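Local coordinates for protein quinone oxidoreductase (Coxiella burnetii, PDB 3TQH) that binds NADPH and probably uses it to reduce quinones, as a member of the medium-chain dehydrogenase/reductase family, at residues 46-51 with 71-76; 137-142 with 273-278; 210-215 with 232-237. One frame throughout, in Å; residues are numbered along the deposited sequence.

Contact 1 (46-51 with 71-76). With NDP (NADPH dihydro-nicotinamide-adenine-dinucleotide phosphate), chain B; SO4 (sulfate ion), chain C.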
loop_
_atom_site.group_PDB
_atom_site.type_symbol
_atom_site.label_atom_id
_atom_site.label_comp_id
_atom_site.label_asym_id
_atom_site.label_seq_id
_atom_site.Cartn_x
_atom_site.Cartn_y
_atom_site.Cartn_z
ATOM N N ASN A 46 6.052 2.191 -0.641
ATOM C CA ASN A 46 5.432 0.874 -0.578
ATOM C C ASN A 46 6.469 -0.183 -0.952
ATOM O O ASN A 46 7.400 0.113 -1.693
ATOM C CB ASN A 46 4.260 0.799 -1.545
ATOM C CG ASN A 46 3.163 1.775 -1.200
ATOM O OD1 ASN A 46 3.156 2.912 -1.680
ATOM N ND2 ASN A 46 2.240 1.347 -0.340
ATOM N N PRO A 47 6.311 -1.419 -0.454
ATOM C CA PRO A 47 7.230 -2.499 -0.817
ATOM C C PRO A 47 7.436 -2.723 -2.327
ATOM O O PRO A 47 8.551 -3.058 -2.762
ATOM C CB PRO A 47 6.574 -3.728 -0.178
ATOM C CG PRO A 47 5.877 -3.176 1.028
ATOM C CD PRO A 47 5.363 -1.836 0.602
ATOM N N ILE A 48 6.375 -2.542 -3.113
ATOM C CA ILE A 48 6.472 -2.600 -4.572
ATOM C C ILE A 48 7.630 -1.726 -5.084
ATOM O O ILE A 48 8.275 -2.077 -6.074
ATOM C CB ILE A 48 5.137 -2.191 -5.260
ATOM C CG1 ILE A 48 5.160 -2.515 -6.758
ATOM C CG2 ILE A 48 4.850 -0.721 -5.064
ATOM C CD1 ILE A 48 4.730 -3.912 -7.085
ATOM N N ASP A 49 7.897 -0.615 -4.399
ATOM C CA ASP A 49 9.027 0.258 -4.736
ATOM C C ASP A 49 10.382 -0.475 -4.692
ATOM O O ASP A 49 11.166 -0.363 -5.634
ATOM C CB ASP A 49 9.085 1.484 -3.812
ATOM C CG ASP A 49 7.799 2.303 -3.816
ATOM O OD1 ASP A 49 6.950 2.104 -4.713
ATOM O OD2 ASP A 49 7.639 3.154 -2.910
ATOM N N TYR A 50 10.655 -1.225 -3.619
ATOM C CA TYR A 50 11.955 -1.913 -3.497
ATOM C C TYR A 50 12.057 -3.188 -4.340
ATOM O O TYR A 50 13.143 -3.549 -4.786
ATOM C CB TYR A 50 12.359 -2.173 -2.023
ATOM C CG TYR A 50 11.589 -3.234 -1.255
ATOM C CD1 TYR A 50 11.704 -4.591 -1.562
ATOM C CD2 TYR A 50 10.798 -2.883 -0.169
ATOM C CE1 TYR A 50 11.003 -5.561 -0.831
ATOM C CE2 TYR A 50 10.099 -3.839 0.561
ATOM C CZ TYR A 50 10.202 -5.170 0.230
ATOM O OH TYR A 50 9.502 -6.101 0.977
ATOM N N LYS A 51 10.924 -3.852 -4.563
ATOM C CA LYS A 51 10.856 -5.028 -5.433
ATOM C C LYS A 51 11.091 -4.647 -6.894
ATOM O O LYS A 51 11.606 -5.447 -7.682
ATOM C CB LYS A 51 9.494 -5.716 -5.303
ATOM C CG LYS A 51 9.183 -6.259 -3.911
ATOM C CD LYS A 51 7.714 -6.624 -3.790
ATOM C CE LYS A 51 7.403 -7.290 -2.455
ATOM N NZ LYS A 51 6.036 -7.891 -2.442
ATOM N N LEU A 71 10.539 6.186 -9.066
ATOM C CA LEU A 71 9.876 5.246 -8.176
ATOM C C LEU A 71 8.726 5.916 -7.439
ATOM O O LEU A 71 8.715 7.131 -7.262
ATOM C CB LEU A 71 10.865 4.695 -7.149
ATOM C CG LEU A 71 11.699 3.461 -7.507
ATOM C CD1 LEU A 71 12.516 3.040 -6.285
ATOM C CD2 LEU A 71 10.834 2.306 -7.996
ATOM N N GLY A 72 7.762 5.109 -6.997
ATOM C CA GLY A 72 6.669 5.591 -6.154
ATOM C C GLY A 72 5.375 5.813 -6.915
ATOM O O GLY A 72 5.389 6.309 -8.038
ATOM N N TYR A 73 4.258 5.445 -6.298
ATOM C CA TYR A 73 2.938 5.606 -6.908
ATOM C C TYR A 73 2.018 6.545 -6.117
ATOM O O TYR A 73 1.132 7.156 -6.702
ATOM C CB TYR A 73 2.247 4.247 -7.040
ATOM C CG TYR A 73 2.949 3.233 -7.925
ATOM C CD1 TYR A 73 3.157 3.474 -9.282
ATOM C CD2 TYR A 73 3.368 2.011 -7.413
ATOM C CE1 TYR A 73 3.789 2.530 -10.094
ATOM C CE2 TYR A 73 3.991 1.062 -8.214
ATOM C CZ TYR A 73 4.199 1.324 -9.546
ATOM O OH TYR A 73 4.824 0.368 -10.324
ATOM N N ASP A 74 2.218 6.637 -4.802
ATOM C CA ASP A 74 1.339 7.388 -3.914
ATOM C C ASP A 74 1.829 8.818 -3.800
ATOM O O ASP A 74 3.024 9.043 -3.577
ATOM C CB ASP A 74 1.365 6.795 -2.501
ATOM C CG ASP A 74 0.587 5.500 -2.369
ATOM O OD1 ASP A 74 -0.043 5.051 -3.357
ATOM O OD2 ASP A 74 0.601 4.931 -1.248
ATOM N N PHE A 75 0.920 9.784 -3.918
ATOM C CA PHE A 75 1.319 11.180 -3.813
ATOM C C PHE A 75 0.224 12.092 -3.289
ATOM O O PHE A 75 -0.958 11.764 -3.297
ATOM C CB PHE A 75 1.786 11.714 -5.175
ATOM C CG PHE A 75 0.657 12.141 -6.069
ATOM C CD1 PHE A 75 0.060 11.236 -6.936
ATOM C CD2 PHE A 75 0.171 13.439 -6.019
ATOM C CE1 PHE A 75 -0.988 11.632 -7.750
ATOM C CE2 PHE A 75 -0.874 13.837 -6.818
ATOM C CZ PHE A 75 -1.458 12.936 -7.686
ATOM N N SER A 76 0.661 13.275 -2.892
ATOM C CA SER A 76 -0.187 14.309 -2.348
ATOM C C SER A 76 0.429 15.628 -2.816
ATOM O O SER A 76 1.652 15.759 -2.839
ATOM C CB SER A 76 -0.154 14.200 -0.826
ATOM O OG SER A 76 -1.131 15.012 -0.231
HETATM P PA NDP B . 4.961 -3.691 4.951
HETATM O O1A NDP B . 6.399 -3.627 4.627
HETATM O O2A NDP B . 4.447 -2.380 5.391
HETATM O O5B NDP B . 4.702 -4.767 6.116
HETATM C C5B NDP B . 5.616 -4.846 7.193
HETATM C C4B NDP B . 5.031 -5.701 8.306
HETATM O O4B NDP B . 5.154 -7.065 7.961
HETATM C C3B NDP B . 5.727 -5.540 9.651
HETATM O O3B NDP B . 4.890 -4.828 10.536
HETATM C C2B NDP B . 5.996 -6.961 10.137
HETATM O O2B NDP B . 5.537 -7.189 11.451
HETATM C C1B NDP B . 5.219 -7.816 9.151
HETATM N N9A NDP B . 5.826 -9.124 8.858
HETATM C C8A NDP B . 7.035 -9.358 8.252
HETATM N N7A NDP B . 7.211 -10.690 8.144
HETATM C C5A NDP B . 6.134 -11.309 8.669
HETATM C C6A NDP B . 5.818 -12.653 8.812
HETATM N N6A NDP B . 6.665 -13.575 8.384
HETATM N N1A NDP B . 4.628 -13.014 9.403
HETATM C C2A NDP B . 3.755 -12.030 9.844
HETATM N N3A NDP B . 4.066 -10.689 9.696
HETATM C C4A NDP B . 5.247 -10.338 9.119
HETATM O O3 NDP B . 4.124 -4.262 3.700
HETATM P PN NDP B . 2.673 -3.763 3.194
HETATM O O1N NDP B . 2.819 -2.448 2.535
HETATM O O2N NDP B . 1.642 -3.929 4.228
HETATM O O5D NDP B . 2.412 -4.856 2.044
HETATM C C5D NDP B . 2.457 -6.244 2.312
HETATM C C4D NDP B . 2.587 -7.016 1.003
HETATM O O4D NDP B . 1.466 -6.768 0.176
HETATM C C3D NDP B . 3.827 -6.597 0.228
HETATM O O3D NDP B . 4.491 -7.743 -0.252
HETATM C C2D NDP B . 3.291 -5.740 -0.899
HETATM O O2D NDP B . 4.110 -5.780 -2.054
HETATM C C1D NDP B . 1.895 -6.336 -1.107
HETATM N N1N NDP B . 0.895 -5.413 -1.693
HETATM C C2N NDP B . 0.175 -5.857 -2.774
HETATM C C3N NDP B . -0.748 -5.049 -3.434
HETATM C C7N NDP B . -1.527 -5.550 -4.614
HETATM O O7N NDP B . -2.436 -4.673 -5.245
HETATM N N7N NDP B . -1.344 -6.796 -5.047
HETATM C C4N NDP B . -0.945 -3.646 -2.933
HETATM C C5N NDP B . -0.140 -3.226 -1.745
HETATM C C6N NDP B . 0.743 -4.143 -1.181
HETATM P P2B NDP B . 6.567 -7.379 12.675
HETATM O O1X NDP B . 5.787 -7.306 13.963
HETATM O O2X NDP B . 7.596 -6.274 12.663
HETATM O O3X NDP B . 7.269 -8.708 12.608
HETATM S S SO4 C . 3.179 -6.611 -5.314
HETATM O O1 SO4 C . 2.667 -5.327 -4.832
HETATM O O2 SO4 C . 2.458 -7.720 -4.696
HETATM O O3 SO4 C . 3.036 -6.678 -6.764
HETATM O O4 SO4 C . 4.594 -6.721 -4.992
HETATM O O HOH W 1 7.467 2.244 -7.146
HETATM O O HOH W 2 4.857 3.879 -3.683
#
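Asp-49 and Gly-72 meet in a buried, water-mediated contact that sets the first turn of helix 47-53 against the loop leading into strand 74-82, inside the GroES-like domain. Their CA atoms are 6.0 Å apart, and the carboxylate of Asp-49 does most of the joining. Two waters link its OD1 to the facing loop: one accepts from Gly-72 N, the other, whose bond to OD1 is less certain, from Tyr-73 N at 3.1 Å. OD2 serves its own segment. It receives Asn-46 N at 2.9 Å in a nearly straight bond (172° at the hydrogen), arriving from well above the carboxylate plane, and Tyr-108 OH also bonds to it. With CG beside the backbone N (chi1 -56°), the carboxylate folds back over the helix start, where the helix dipole would be expected to favour a negative charge.

Side chains pack around this polar centre. Ile-48 makes an apolar contact, crossing Tyr-73 at about a right angle with CG2 at the ring edge, 3.7 Å from CE2. Both methyls of Leu-71 rest against the Asp-49 carbonyl, CD2 lying 3.6 Å from Asp-49 O. At the strand end the Asn-46 amide stands almost perpendicular to the carboxylate of Asp-74, whose OD1 is bonded to Thr-136.

Away from the loop, Lys-51 reaches the cofactor: NZ donates to both nicotinamide-ribose hydroxyl oxygens, 2.7 Å to O3D and 2.9 Å to O2D of NADPH, and to a sulfate, probably from the crystallisation liquor. Helix 300-308 packs on Asp-49 and Leu-71 through His-304, strand 94-98 lies against Tyr-73 and Asp-74, and helix 135-147 begins beside Asn-46 and Asp-74.

Contact 2 (137-142 with 273-278). With NDP (NADPH dihydro-nicotinamide-adenine-dinucleotide phosphate), chain B.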
loop_
_atom_site.group_PDB
_atom_site.type_symbol
_atom_site.label_atom_id
_atom_site.label_comp_id
_atom_site.label_asym_id
_atom_site.label_seq_id
_atom_site.Cartn_x
_atom_site.Cartn_y
_atom_site.Cartn_z
ATOM N N ALA A 137 -2.022 1.682 0.452
ATOM C CA ALA A 137 -2.250 0.864 1.654
ATOM C C ALA A 137 -3.726 0.745 1.987
ATOM O O ALA A 137 -4.225 -0.350 2.237
ATOM C CB ALA A 137 -1.495 1.436 2.847
ATOM N N GLY A 138 -4.420 1.877 1.973
ATOM C CA GLY A 138 -5.837 1.926 2.315
ATOM C C GLY A 138 -6.736 1.227 1.318
ATOM O O GLY A 138 -7.639 0.482 1.707
ATOM N N LEU A 139 -6.513 1.482 0.032
ATOM C CA LEU A 139 -7.333 0.861 -1.004
ATOM C C LEU A 139 -7.112 -0.643 -1.019
ATOM O O LEU A 139 -8.046 -1.401 -1.275
ATOM C CB LEU A 139 -7.048 1.451 -2.388
ATOM C CG LEU A 139 -7.566 2.868 -2.660
ATOM C CD1 LEU A 139 -6.949 3.436 -3.945
ATOM C CD2 LEU A 139 -9.099 2.901 -2.724
ATOM N N THR A 140 -5.887 -1.081 -0.736
ATOM C CA THR A 140 -5.595 -2.506 -0.690
ATOM C C THR A 140 -6.293 -3.166 0.501
ATOM O O THR A 140 -6.975 -4.181 0.350
ATOM C CB THR A 140 -4.090 -2.783 -0.629
ATOM O OG1 THR A 140 -3.433 -2.090 -1.696
ATOM C CG2 THR A 140 -3.825 -4.269 -0.763
ATOM N N ALA A 141 -6.134 -2.581 1.682
ATOM C CA ALA A 141 -6.798 -3.089 2.878
ATOM C C ALA A 141 -8.291 -3.274 2.619
ATOM O O ALA A 141 -8.834 -4.346 2.857
ATOM C CB ALA A 141 -6.569 -2.146 4.045
ATOM N N LEU A 142 -8.943 -2.239 2.097
ATOM C CA LEU A 142 -10.394 -2.258 1.900
ATOM C C LEU A 142 -10.827 -3.300 0.870
ATOM O O LEU A 142 -11.745 -4.086 1.109
ATOM C CB LEU A 142 -10.882 -0.873 1.466
ATOM C CG LEU A 142 -12.389 -0.615 1.443
ATOM C CD1 LEU A 142 -13.046 -0.966 2.792
ATOM C CD2 LEU A 142 -12.661 0.839 1.063
ATOM N N GLU A 273 -14.617 6.555 -5.133
ATOM C CA GLU A 273 -15.595 6.487 -4.043
ATOM C C GLU A 273 -14.998 5.900 -2.755
ATOM O O GLU A 273 -15.277 6.393 -1.662
ATOM C CB GLU A 273 -16.830 5.684 -4.470
ATOM C CG GLU A 273 -17.757 6.398 -5.476
ATOM C CD GLU A 273 -17.200 6.485 -6.908
ATOM O OE1 GLU A 273 -16.290 5.695 -7.274
ATOM O OE2 GLU A 273 -17.686 7.354 -7.672
ATOM N N GLU A 274 -14.173 4.863 -2.892
ATOM C CA GLU A 274 -13.523 4.236 -1.737
ATOM C C GLU A 274 -12.467 5.132 -1.090
ATOM O O GLU A 274 -12.393 5.213 0.130
ATOM C CB GLU A 274 -12.891 2.897 -2.122
ATOM C CG GLU A 274 -13.908 1.835 -2.512
ATOM C CD GLU A 274 -13.271 0.516 -2.922
ATOM O OE1 GLU A 274 -12.055 0.493 -3.204
ATOM O OE2 GLU A 274 -13.999 -0.501 -2.963
ATOM N N LEU A 275 -11.652 5.796 -1.903
ATOM C CA LEU A 275 -10.628 6.694 -1.388
ATOM C C LEU A 275 -11.246 7.928 -0.713
ATOM O O LEU A 275 -10.755 8.373 0.319
ATOM C CB LEU A 275 -9.655 7.102 -2.499
ATOM C CG LEU A 275 -8.382 7.838 -2.055
ATOM C CD1 LEU A 275 -7.593 7.035 -1.033
ATOM C CD2 LEU A 275 -7.522 8.168 -3.261
ATOM N N HIS A 276 -12.309 8.474 -1.303
ATOM C CA HIS A 276 -13.141 9.498 -0.653
ATOM C C HIS A 276 -13.555 9.025 0.739
ATOM O O HIS A 276 -13.450 9.768 1.724
ATOM C CB HIS A 276 -14.430 9.758 -1.456
ATOM C CG HIS A 276 -14.337 10.878 -2.449
ATOM N ND1 HIS A 276 -13.945 12.154 -2.105
ATOM C CD2 HIS A 276 -14.657 10.927 -3.766
ATOM C CE1 HIS A 276 -13.992 12.932 -3.174
ATOM N NE2 HIS A 276 -14.424 12.213 -4.194
ATOM N N TYR A 277 -14.032 7.782 0.792
ATOM C CA TYR A 277 -14.503 7.157 2.028
ATOM C C TYR A 277 -13.374 7.005 3.047
ATOM O O TYR A 277 -13.514 7.427 4.194
ATOM C CB TYR A 277 -15.150 5.798 1.712
ATOM C CG TYR A 277 -15.517 4.976 2.921
ATOM C CD1 TYR A 277 -16.614 5.313 3.710
ATOM C CD2 TYR A 277 -14.779 3.853 3.269
ATOM C CE1 TYR A 277 -16.959 4.560 4.819
ATOM C CE2 TYR A 277 -15.121 3.088 4.383
ATOM C CZ TYR A 277 -16.208 3.452 5.151
ATOM O OH TYR A 277 -16.546 2.703 6.249
ATOM N N LEU A 278 -12.256 6.422 2.618
ATOM C CA LEU A 278 -11.101 6.232 3.495
ATOM C C LEU A 278 -10.564 7.560 4.029
ATOM O O LEU A 278 -10.230 7.668 5.208
ATOM C CB LEU A 278 -9.990 5.470 2.771
ATOM C CG LEU A 278 -10.308 4.016 2.417
ATOM C CD1 LEU A 278 -9.176 3.420 1.594
ATOM C CD2 LEU A 278 -10.565 3.192 3.668
HETATM P PA NDP B . 4.961 -3.691 4.951
HETATM O O1A NDP B . 6.399 -3.627 4.627
HETATM O O2A NDP B . 4.447 -2.380 5.391
HETATM O O5B NDP B . 4.702 -4.767 6.116
HETATM C C5B NDP B . 5.616 -4.846 7.193
HETATM C C4B NDP B . 5.031 -5.701 8.306
HETATM O O4B NDP B . 5.154 -7.065 7.961
HETATM C C3B NDP B . 5.727 -5.540 9.651
HETATM O O3B NDP B . 4.890 -4.828 10.536
HETATM C C2B NDP B . 5.996 -6.961 10.137
HETATM O O2B NDP B . 5.537 -7.189 11.451
HETATM C C1B NDP B . 5.219 -7.816 9.151
HETATM N N9A NDP B . 5.826 -9.124 8.858
HETATM C C8A NDP B . 7.035 -9.358 8.252
HETATM N N7A NDP B . 7.211 -10.690 8.144
HETATM C C5A NDP B . 6.134 -11.309 8.669
HETATM C C6A NDP B . 5.818 -12.653 8.812
HETATM N N6A NDP B . 6.665 -13.575 8.384
HETATM N N1A NDP B . 4.628 -13.014 9.403
HETATM C C2A NDP B . 3.755 -12.030 9.844
HETATM N N3A NDP B . 4.066 -10.689 9.696
HETATM C C4A NDP B . 5.247 -10.338 9.119
HETATM O O3 NDP B . 4.124 -4.262 3.700
HETATM P PN NDP B . 2.673 -3.763 3.194
HETATM O O1N NDP B . 2.819 -2.448 2.535
HETATM O O2N NDP B . 1.642 -3.929 4.228
HETATM O O5D NDP B . 2.412 -4.856 2.044
HETATM C C5D NDP B . 2.457 -6.244 2.312
HETATM C C4D NDP B . 2.587 -7.016 1.003
HETATM O O4D NDP B . 1.466 -6.768 0.176
HETATM C C3D NDP B . 3.827 -6.597 0.228
HETATM O O3D NDP B . 4.491 -7.743 -0.252
HETATM C C2D NDP B . 3.291 -5.740 -0.899
HETATM O O2D NDP B . 4.110 -5.780 -2.054
HETATM C C1D NDP B . 1.895 -6.336 -1.107
HETATM N N1N NDP B . 0.895 -5.413 -1.693
HETATM C C2N NDP B . 0.175 -5.857 -2.774
HETATM C C3N NDP B . -0.748 -5.049 -3.434
HETATM C C7N NDP B . -1.527 -5.550 -4.614
HETATM O O7N NDP B . -2.436 -4.673 -5.245
HETATM N N7N NDP B . -1.344 -6.796 -5.047
HETATM C C4N NDP B . -0.945 -3.646 -2.933
HETATM C C5N NDP B . -0.140 -3.226 -1.745
HETATM C C6N NDP B . 0.743 -4.143 -1.181
HETATM P P2B NDP B . 6.567 -7.379 12.675
HETATM O O1X NDP B . 5.787 -7.306 13.963
HETATM O O2X NDP B . 7.596 -6.274 12.663
HETATM O O3X NDP B . 7.269 -8.708 12.608
#
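Leu-278 N bonds to Glu-274 O at 2.8 Å, an i to i+4 link that sets these two residues one turn apart, both with side chains facing helix 137-142. The axes of segments 137-142 and 273-278 run 107° apart in direction and approach to 9.9 Å, and the two pack mainly through aliphatic groups.

Gly-138 has no side chain, and Leu-278 lays its CD1 methyl on the bare backbone there, 3.3 Å from Gly-138 C. The other Leu-278 methyl, CD2, meets CD2 of Leu-142 at 4.1 Å. Glu-274 contributes its aliphatic stem: CB is touched by two leucine methyls from successive turns, CD2 of Leu-139 and CD2 of Leu-142, each at 3.8 Å. Leu-142 gets there because CG is trans to the backbone N (chi1 -170°), which carries CD2 across to Glu-274 and on toward Tyr-277 CD2. The charged end of Glu-274 is held by Gln-143 NE2, on the same helix as the leucines.

On the side of the helix turned to the cofactor, Thr-140 OG1 lies 3.2 Å from C4N of the nicotinamide of NADPH. Helix 135-147 is thus wedged between cofactor and helix 272-283, while helix 164-175 packs on Ala-137, Ala-141 and Leu-278, and strand 119-121 covers Leu-275.

Contact 3 (210-215 with 232-237)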
loop_
_atom_site.group_PDB
_atom_site.type_symbol
_atom_site.label_atom_id
_atom_site.label_comp_id
_atom_site.label_asym_id
_atom_site.label_seq_id
_atom_site.Cartn_x
_atom_site.Cartn_y
_atom_site.Cartn_z
ATOM N N LEU A 210 -1.055 -23.137 15.410
ATOM C CA LEU A 210 -1.254 -23.699 16.747
ATOM C C LEU A 210 -1.925 -22.716 17.699
ATOM O O LEU A 210 -2.644 -23.122 18.603
ATOM C CB LEU A 210 0.079 -24.150 17.345
ATOM C CG LEU A 210 0.795 -25.294 16.616
ATOM C CD1 LEU A 210 2.166 -25.522 17.232
ATOM C CD2 LEU A 210 -0.032 -26.577 16.644
ATOM N N ALA A 211 -1.683 -21.428 17.486
ATOM C CA ALA A 211 -2.259 -20.375 18.314
ATOM C C ALA A 211 -3.727 -20.092 17.974
ATOM O O ALA A 211 -4.436 -19.480 18.776
ATOM C CB ALA A 211 -1.427 -19.099 18.181
ATOM N N ILE A 212 -4.179 -20.520 16.793
ATOM C CA ILE A 212 -5.555 -20.267 16.356
ATOM C C ILE A 212 -6.505 -21.375 16.825
ATOM O O ILE A 212 -6.397 -22.522 16.400
ATOM C CB ILE A 212 -5.635 -20.083 14.826
ATOM C CG1 ILE A 212 -4.918 -18.790 14.430
ATOM C CG2 ILE A 212 -7.086 -20.048 14.350
ATOM C CD1 ILE A 212 -4.889 -18.543 12.952
ATOM N N SER A 213 -7.439 -21.000 17.698
ATOM C CA SER A 213 -8.329 -21.948 18.380
ATOM C C SER A 213 -9.342 -22.611 17.464
ATOM O O SER A 213 -9.617 -23.800 17.599
ATOM C CB SER A 213 -9.107 -21.232 19.488
ATOM O OG SER A 213 -8.264 -20.881 20.567
ATOM N N THR A 214 -9.909 -21.824 16.558
ATOM C CA THR A 214 -11.055 -22.244 15.753
ATOM C C THR A 214 -10.852 -21.859 14.291
ATOM O O THR A 214 -10.118 -20.917 14.001
ATOM C CB THR A 214 -12.368 -21.579 16.275
ATOM O OG1 THR A 214 -13.483 -21.949 15.444
ATOM C CG2 THR A 214 -12.228 -20.044 16.314
ATOM N N PRO A 215 -11.491 -22.600 13.367
ATOM C CA PRO A 215 -11.523 -22.247 11.954
ATOM C C PRO A 215 -11.935 -20.798 11.673
ATOM O O PRO A 215 -12.829 -20.253 12.324
ATOM C CB PRO A 215 -12.560 -23.214 11.393
ATOM C CG PRO A 215 -12.345 -24.448 12.183
ATOM C CD PRO A 215 -12.019 -23.965 13.581
ATOM N N ILE A 232 -4.042 -21.677 4.694
ATOM C CA ILE A 232 -5.134 -22.468 4.140
ATOM C C ILE A 232 -5.687 -23.491 5.155
ATOM O O ILE A 232 -6.895 -23.732 5.194
ATOM C CB ILE A 232 -4.679 -23.192 2.847
ATOM C CG1 ILE A 232 -4.292 -22.169 1.765
ATOM C CG2 ILE A 232 -5.775 -24.110 2.323
ATOM C CD1 ILE A 232 -3.473 -22.748 0.646
ATOM N N ASP A 233 -4.806 -24.063 5.980
ATOM C CA ASP A 233 -5.197 -25.074 6.975
ATOM C C ASP A 233 -6.144 -24.570 8.081
ATOM O O ASP A 233 -6.779 -25.380 8.757
ATOM C CB ASP A 233 -3.955 -25.674 7.646
ATOM C CG ASP A 233 -3.111 -26.525 6.698
ATOM O OD1 ASP A 233 -3.675 -27.156 5.774
ATOM O OD2 ASP A 233 -1.869 -26.574 6.898
ATOM N N CYS A 234 -6.232 -23.255 8.282
ATOM C CA CYS A 234 -7.084 -22.711 9.344
ATOM C C CYS A 234 -8.448 -22.223 8.836
ATOM O O CYS A 234 -9.300 -21.836 9.628
ATOM C CB CYS A 234 -6.350 -21.606 10.120
ATOM S SG CYS A 234 -6.205 -19.999 9.297
ATOM N N LEU A 235 -8.665 -22.272 7.524
ATOM C CA LEU A 235 -9.939 -21.858 6.939
ATOM C C LEU A 235 -11.065 -22.835 7.236
ATOM O O LEU A 235 -10.859 -24.047 7.219
ATOM C CB LEU A 235 -9.823 -21.748 5.415
ATOM C CG LEU A 235 -8.951 -20.654 4.818
ATOM C CD1 LEU A 235 -8.950 -20.815 3.310
ATOM C CD2 LEU A 235 -9.454 -19.278 5.221
ATOM N N LYS A 236 -12.259 -22.290 7.481
ATOM C CA LYS A 236 -13.503 -23.059 7.461
ATOM C C LYS A 236 -13.760 -23.605 6.059
ATOM O O LYS A 236 -13.205 -23.103 5.079
ATOM C CB LYS A 236 -14.699 -22.179 7.852
ATOM C CG LYS A 236 -14.712 -21.721 9.296
ATOM C CD LYS A 236 -15.930 -20.863 9.610
ATOM C CE LYS A 236 -17.201 -21.709 9.679
ATOM N NZ LYS A 236 -18.327 -21.006 10.360
ATOM N N GLU A 237 -14.629 -24.609 5.968
ATOM C CA GLU A 237 -15.093 -25.113 4.680
ATOM C C GLU A 237 -15.478 -23.960 3.748
ATOM O O GLU A 237 -15.069 -23.936 2.592
ATOM C CB GLU A 237 -16.292 -26.050 4.877
ATOM C CG GLU A 237 -16.923 -26.573 3.582
ATOM C CD GLU A 237 -18.226 -27.321 3.820
ATOM O OE1 GLU A 237 -19.014 -26.898 4.696
ATOM O OE2 GLU A 237 -18.469 -28.332 3.123
#
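Cys-234 turns its SG between the backbone N and the carbonyl carbon (chi1 76°), while Ile-212 places CG1 beside its own N and runs out straight to CD1 (chi2 178°); the two ends meet at 4.1 Å, SG against CD1. This is packing at the edge of the Rossmann fold, where the chain enters strand 216-221 and where it returns after helix 225-231 on the way to strand 239-243. Those elements form a right-handed beta-alpha-beta crossover between adjacent parallel strands, and the contact brings together the connections that precede its first strand and its second.

The Ile-212 and Cys-234 pair packs against the sheet. Leu-157 of the central strand 155-158 touches both side chains, Ile-201 adds to the cover of Ile-212, and Val-219 adds to that of Cys-234. The contact thus lies at the end of the apolar packing on this sheet, well away from the nicotinamide.

Farther out, Pro-215 is the bridging residue, with its CA 5.0 Å from that of Lys-236. Backbone hydrogen bonds of Val-216, the next residue, with Cys-234 and Lys-236 hold the two lengths of chain side by side. The Lys-236 chain bends beyond CG, and its ammonium leads away toward a long, weak ion pair with Asp-217. Pro-215 CB touches Lys-236 CG at 3.4 Å. The CA-H of Pro-215 makes a bent contact with the carbonyl oxygen of Cys-234: Pro-215 CA to Cys-234 O is 3.2 Å, with 137° at the hydrogen.

In the fold
Along the chain contact 1 closes first; contact 2 then spans 137-142 to 273-278, and contact 3 is nested within the loop it closes. Contacts 1 and 2 are neighbours, their centres 16 Å apart and their nearest atoms about 4 Å, and they touch NADPH through different helices, 47-53 and 135-147. Contact 1 belongs to the GroES-like domain with its mixed sheet. Contact 3 lies at an end of the six-stranded parallel Rossmann sheet, its centre 33 Å from that of contact 1 and 28 Å from that of contact 2. Two contacts thus frame the nicotinamide half of the cofactor, while the third packs the distant rim of the nucleotide-binding domain.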